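Local coordinates for lectin-like protein (Entamoeba histolytica HM-1:IMSS-A, PDB 5ZBT) that is of unknown function but, as a legume lectin-like domain of an ERGIC-53-like membrane protein, may bind mannose, at residues L84-I89 with I124-E129; P134-L139 with I184-N189. All coordinates share one frame; numbering follows the deposited sequence.

Overall arrangement
Both contacts join the two seven-stranded antiparallel sheets of a legume-lectin-type beta sandwich, and each does so with apolar side chains and no hydrogen bond across the gap. Contact 1 pairs strand 80-90 of one sheet with strand 122-127 of the other; contact 2 pairs strand 135-142, next to 122-127 in its sheet, with strand 181-188. Their centres lie about 9 Å apart. Backbone pairing links them directly: Asn127 N is 2.8 Å from Met135 O, and Ser137 N is 2.9 Å from Phe125 O, both probable hydrogen bonds. Strand 170-176 separates 80-90 from 181-188 in the opposing sheet, so the contacts form successive portions of one hydrophobic core.

Contact 1: L84-I89 with I124-E129; sequences LKLNII and IFINFE
Leu86 and Ile126 meet end-on between two strands of opposing sheets, a small example of how a beta sandwich is filled. The CD2 methyl of Leu86 stands 3.9 Å from CD1 of Ile126, tip to tip, which lets the short contact bridge backbones whose CA atoms, Leu86 to Ile126, are 10.9 Å apart. In Ile126 the CG1 branch lies anti to the carbonyl carbon (chi1 -52°) and runs on extended to CD1, a course that carries this methyl across the gap toward Leu86. One step along, Ile88 and Phe128 approach from opposite directions. Here CD1 of Ile88 comes obliquely to the ring of Phe128, 4.1 Å from CE1, with the extended end of the isoleucine chain doing the touching. All four side chains are buried, and the join is wholly apolar. At the end of strand 122-127, Asn127 ND2 donates to Glu129 O at 3.0 Å, while the Glu129 carboxylate accepts from the backbone N of Gly96 and Gly216. Ile162, in a loop, packs on both Leu86 and Ile126; Phe128 also touches Pro134, in a loop, and Tyr222 of strand 220-231, which pairs with strand 80-90 on the side away from strand 170-176.

Contact 2: P134-L139 with I184-N189; sequences PMISVL and IEIMVN
Val138 reaches Ile184 tip to tip, its CG2 methyl lying 3.8 Å from CG1 of the isoleucine. With CG1 of Val138 anti to the backbone N (chi1 176°), CG2 is left beside that N, and it is this branch that meets Ile184. Ile184 also serves a second neighbour: its CG2 branch lies 4.2 Å from CG2 of Ile136, the two side chains passing at a slant. The other arm of Ile136 extends toward Ile186, where its CD1 is packed against both branches, 4.0 Å from CD1 of Ile186 and 4.1 Å from CG2 of Ile186. Ile136 and Ile184 thus each touch two residues across the gap, and the four form a staggered row of buried aliphatic groups. The strand segments behind them run nearly antiparallel, at 154°, with axes 9.4 Å apart at closest approach, a spacing bridged by side chains alone. Backbone hydrogen bonds place Ile136 and Val138 against Cys157 and Tyr155 of the outermost strand 153-158. Strand 191-198, at the margin of the opposing sheet, contributes Cys195, touching Ile136, and Ile196 and Ile198, both touching Val138; the Cys157-Cys195 disulfide ties these two edge strands covalently. On its other flank strand 181-188 borders strand 170-176, where Ile184 packs on Leu171 and Ile173.

Contact 1: L84-I89 with I124-E129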
# COMPACT_ATOMS: atom_id res chain seq x y z
N LEU A 84 1.62 4.51 6.17
CA LEU A 84 2.46 4.58 4.99
C LEU A 84 2.44 6.03 4.50
O LEU A 84 1.42 6.50 3.99
CB LEU A 84 1.97 3.63 3.91
CG LEU A 84 2.89 3.55 2.69
CD1 LEU A 84 4.16 2.78 3.05
CD2 LEU A 84 2.19 2.88 1.56
N LYS A 85 3.56 6.73 4.65
CA LYS A 85 3.63 8.12 4.25
C LYS A 85 4.07 8.22 2.79
O LYS A 85 5.11 7.67 2.40
CB LYS A 85 4.58 8.88 5.18
CG LYS A 85 4.54 10.38 4.99
CD LYS A 85 5.30 11.09 6.10
CE LYS A 85 5.45 12.55 5.75
NZ LYS A 85 5.84 13.36 6.93
N LEU A 86 3.29 8.95 2.01
CA LEU A 86 3.41 9.02 0.55
C LEU A 86 4.23 10.22 0.11
O LEU A 86 4.16 11.30 0.70
CB LEU A 86 2.02 9.12 -0.07
CG LEU A 86 1.18 7.88 -0.39
CD1 LEU A 86 1.36 6.83 0.65
CD2 LEU A 86 -0.27 8.30 -0.44
N ASN A 87 4.97 10.03 -0.99
CA ASN A 87 5.68 11.12 -1.68
C ASN A 87 5.52 10.85 -3.18
O ASN A 87 6.35 10.16 -3.79
CB ASN A 87 7.15 11.16 -1.26
CG ASN A 87 7.90 12.37 -1.81
OD1 ASN A 87 7.35 13.19 -2.54
ND2 ASN A 87 9.18 12.47 -1.47
N ILE A 88 4.44 11.36 -3.77
CA ILE A 88 4.07 11.05 -5.15
C ILE A 88 4.26 12.31 -6.01
O ILE A 88 3.76 13.38 -5.66
CB ILE A 88 2.62 10.54 -5.25
CG1 ILE A 88 2.44 9.25 -4.44
CG2 ILE A 88 2.22 10.25 -6.70
CD1 ILE A 88 0.97 8.88 -4.24
N ILE A 89 4.98 12.17 -7.12
CA ILE A 89 5.30 13.29 -8.00
C ILE A 89 4.57 13.11 -9.32
O ILE A 89 4.67 12.06 -9.96
CB ILE A 89 6.82 13.42 -8.25
CG1 ILE A 89 7.57 13.59 -6.93
CG2 ILE A 89 7.11 14.59 -9.16
CD1 ILE A 89 6.96 14.66 -6.04
N ILE A 124 -5.10 -3.12 -0.74
CA ILE A 124 -5.57 -1.76 -0.49
C ILE A 124 -4.95 -0.88 -1.56
O ILE A 124 -3.72 -0.78 -1.66
CB ILE A 124 -5.18 -1.28 0.93
CG1 ILE A 124 -5.64 -2.30 1.96
CG2 ILE A 124 -5.79 0.06 1.25
CD1 ILE A 124 -4.70 -2.43 3.12
N PHE A 125 -5.80 -0.24 -2.37
CA PHE A 125 -5.36 0.45 -3.57
C PHE A 125 -5.73 1.93 -3.51
O PHE A 125 -6.84 2.28 -3.08
CB PHE A 125 -5.97 -0.18 -4.84
CG PHE A 125 -5.83 -1.68 -4.91
CD1 PHE A 125 -4.59 -2.29 -4.71
CD2 PHE A 125 -6.92 -2.48 -5.16
CE1 PHE A 125 -4.45 -3.67 -4.78
CE2 PHE A 125 -6.80 -3.87 -5.21
CZ PHE A 125 -5.56 -4.46 -5.02
N ILE A 126 -4.80 2.78 -3.93
CA ILE A 126 -5.06 4.18 -4.20
C ILE A 126 -4.94 4.36 -5.70
O ILE A 126 -3.86 4.14 -6.27
CB ILE A 126 -4.07 5.11 -3.46
CG1 ILE A 126 -4.01 4.78 -1.97
CG2 ILE A 126 -4.46 6.57 -3.70
CD1 ILE A 126 -3.01 5.67 -1.19
N ASN A 127 -6.03 4.74 -6.35
CA ASN A 127 -6.06 4.80 -7.81
C ASN A 127 -6.28 6.23 -8.28
O ASN A 127 -7.24 6.88 -7.87
CB ASN A 127 -7.16 3.89 -8.36
CG ASN A 127 -7.28 4.02 -9.85
OD1 ASN A 127 -6.42 3.56 -10.58
ND2 ASN A 127 -8.33 4.68 -10.32
N PHE A 128 -5.37 6.71 -9.15
CA PHE A 128 -5.50 8.00 -9.83
C PHE A 128 -5.92 7.87 -11.30
O PHE A 128 -6.45 8.84 -11.86
CB PHE A 128 -4.18 8.79 -9.80
CG PHE A 128 -3.72 9.18 -8.42
CD1 PHE A 128 -3.00 8.28 -7.63
CD2 PHE A 128 -3.99 10.44 -7.92
CE1 PHE A 128 -2.57 8.64 -6.36
CE2 PHE A 128 -3.56 10.82 -6.65
CZ PHE A 128 -2.85 9.92 -5.86
N GLU A 129 -5.70 6.71 -11.91
CA GLU A 129 -5.96 6.51 -13.33
C GLU A 129 -7.46 6.58 -13.63
O GLU A 129 -8.26 5.86 -13.03
CB GLU A 129 -5.41 5.15 -13.76
CG GLU A 129 -5.46 4.88 -15.27
CD GLU A 129 -4.20 5.32 -16.00
OE1 GLU A 129 -4.07 4.99 -17.19
OE2 GLU A 129 -3.35 6.00 -15.39

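Contact 2: P134-L139 with I184-N189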
# COMPACT_ATOMS: atom_id res chain seq x y z
N PRO A 134 -8.71 10.92 -6.58
CA PRO A 134 -8.24 9.55 -6.33
C PRO A 134 -9.24 8.76 -5.50
O PRO A 134 -9.95 9.29 -4.63
CB PRO A 134 -6.92 9.75 -5.58
CG PRO A 134 -6.91 11.17 -5.15
CD PRO A 134 -7.72 11.92 -6.16
N MET A 135 -9.32 7.47 -5.81
CA MET A 135 -10.17 6.52 -5.13
C MET A 135 -9.30 5.60 -4.29
O MET A 135 -8.19 5.25 -4.68
CB MET A 135 -10.99 5.69 -6.12
CG MET A 135 -12.09 6.48 -6.81
SD MET A 135 -13.67 5.64 -6.97
CE MET A 135 -14.22 5.46 -5.29
N ILE A 136 -9.81 5.23 -3.12
CA ILE A 136 -9.20 4.20 -2.30
C ILE A 136 -10.16 3.02 -2.32
O ILE A 136 -11.37 3.21 -2.19
CB ILE A 136 -8.93 4.72 -0.87
CG1 ILE A 136 -7.82 5.78 -0.93
CG2 ILE A 136 -8.51 3.59 0.04
CD1 ILE A 136 -7.56 6.49 0.40
N SER A 137 -9.62 1.83 -2.55
CA SER A 137 -10.39 0.60 -2.65
C SER A 137 -9.75 -0.47 -1.78
O SER A 137 -8.55 -0.46 -1.53
CB SER A 137 -10.47 0.08 -4.08
OG SER A 137 -10.52 1.15 -4.99
N VAL A 138 -10.58 -1.40 -1.32
CA VAL A 138 -10.11 -2.61 -0.66
C VAL A 138 -10.72 -3.78 -1.40
O VAL A 138 -11.92 -3.79 -1.68
CB VAL A 138 -10.48 -2.64 0.83
CG1 VAL A 138 -10.05 -3.96 1.43
CG2 VAL A 138 -9.81 -1.48 1.58
N LEU A 139 -9.87 -4.76 -1.72
CA LEU A 139 -10.25 -5.91 -2.52
C LEU A 139 -9.75 -7.15 -1.81
O LEU A 139 -8.55 -7.42 -1.82
CB LEU A 139 -9.65 -5.81 -3.92
CG LEU A 139 -10.37 -6.57 -5.02
CD1 LEU A 139 -11.82 -6.28 -4.92
CD2 LEU A 139 -9.87 -6.11 -6.36
N ILE A 184 -9.67 1.74 7.21
CA ILE A 184 -8.77 2.50 6.35
C ILE A 184 -9.10 3.97 6.53
O ILE A 184 -10.26 4.38 6.40
CB ILE A 184 -8.91 2.11 4.87
CG1 ILE A 184 -8.93 0.59 4.68
CG2 ILE A 184 -7.80 2.74 4.05
CD1 ILE A 184 -7.67 -0.11 5.07
N GLU A 185 -8.08 4.77 6.83
CA GLU A 185 -8.17 6.22 6.88
C GLU A 185 -7.01 6.78 6.08
O GLU A 185 -6.05 6.07 5.78
CB GLU A 185 -8.12 6.74 8.33
CG GLU A 185 -9.31 6.28 9.15
CD GLU A 185 -9.07 6.30 10.65
OE1 GLU A 185 -7.96 6.69 11.08
OE2 GLU A 185 -10.01 5.94 11.39
N ILE A 186 -7.09 8.05 5.74
CA ILE A 186 -5.96 8.71 5.10
C ILE A 186 -5.83 10.12 5.65
O ILE A 186 -6.82 10.85 5.75
CB ILE A 186 -6.05 8.70 3.56
CG1 ILE A 186 -4.72 9.20 2.97
CG2 ILE A 186 -7.20 9.54 3.06
CD1 ILE A 186 -4.36 8.59 1.64
N MET A 187 -4.62 10.48 6.07
CA MET A 187 -4.31 11.79 6.62
C MET A 187 -3.82 12.69 5.49
O MET A 187 -2.74 12.46 4.94
CB MET A 187 -3.28 11.69 7.74
CG MET A 187 -3.16 12.98 8.59
SD MET A 187 -2.39 14.39 7.72
CE MET A 187 -0.81 13.67 7.27
N VAL A 188 -4.60 13.71 5.17
CA VAL A 188 -4.27 14.65 4.10
C VAL A 188 -4.37 16.06 4.66
O VAL A 188 -5.41 16.43 5.22
CB VAL A 188 -5.21 14.49 2.89
CG1 VAL A 188 -4.81 15.46 1.79
CG2 VAL A 188 -5.19 13.05 2.38
N ASN A 189 -3.30 16.84 4.51
CA ASN A 189 -3.28 18.24 4.94
C ASN A 189 -3.75 18.39 6.38
O ASN A 189 -4.68 19.15 6.69
CB ASN A 189 -4.12 19.10 3.99
CG ASN A 189 -3.46 19.26 2.65
OD1 ASN A 189 -2.25 19.51 2.58
ND2 ASN A 189 -4.23 19.11 1.58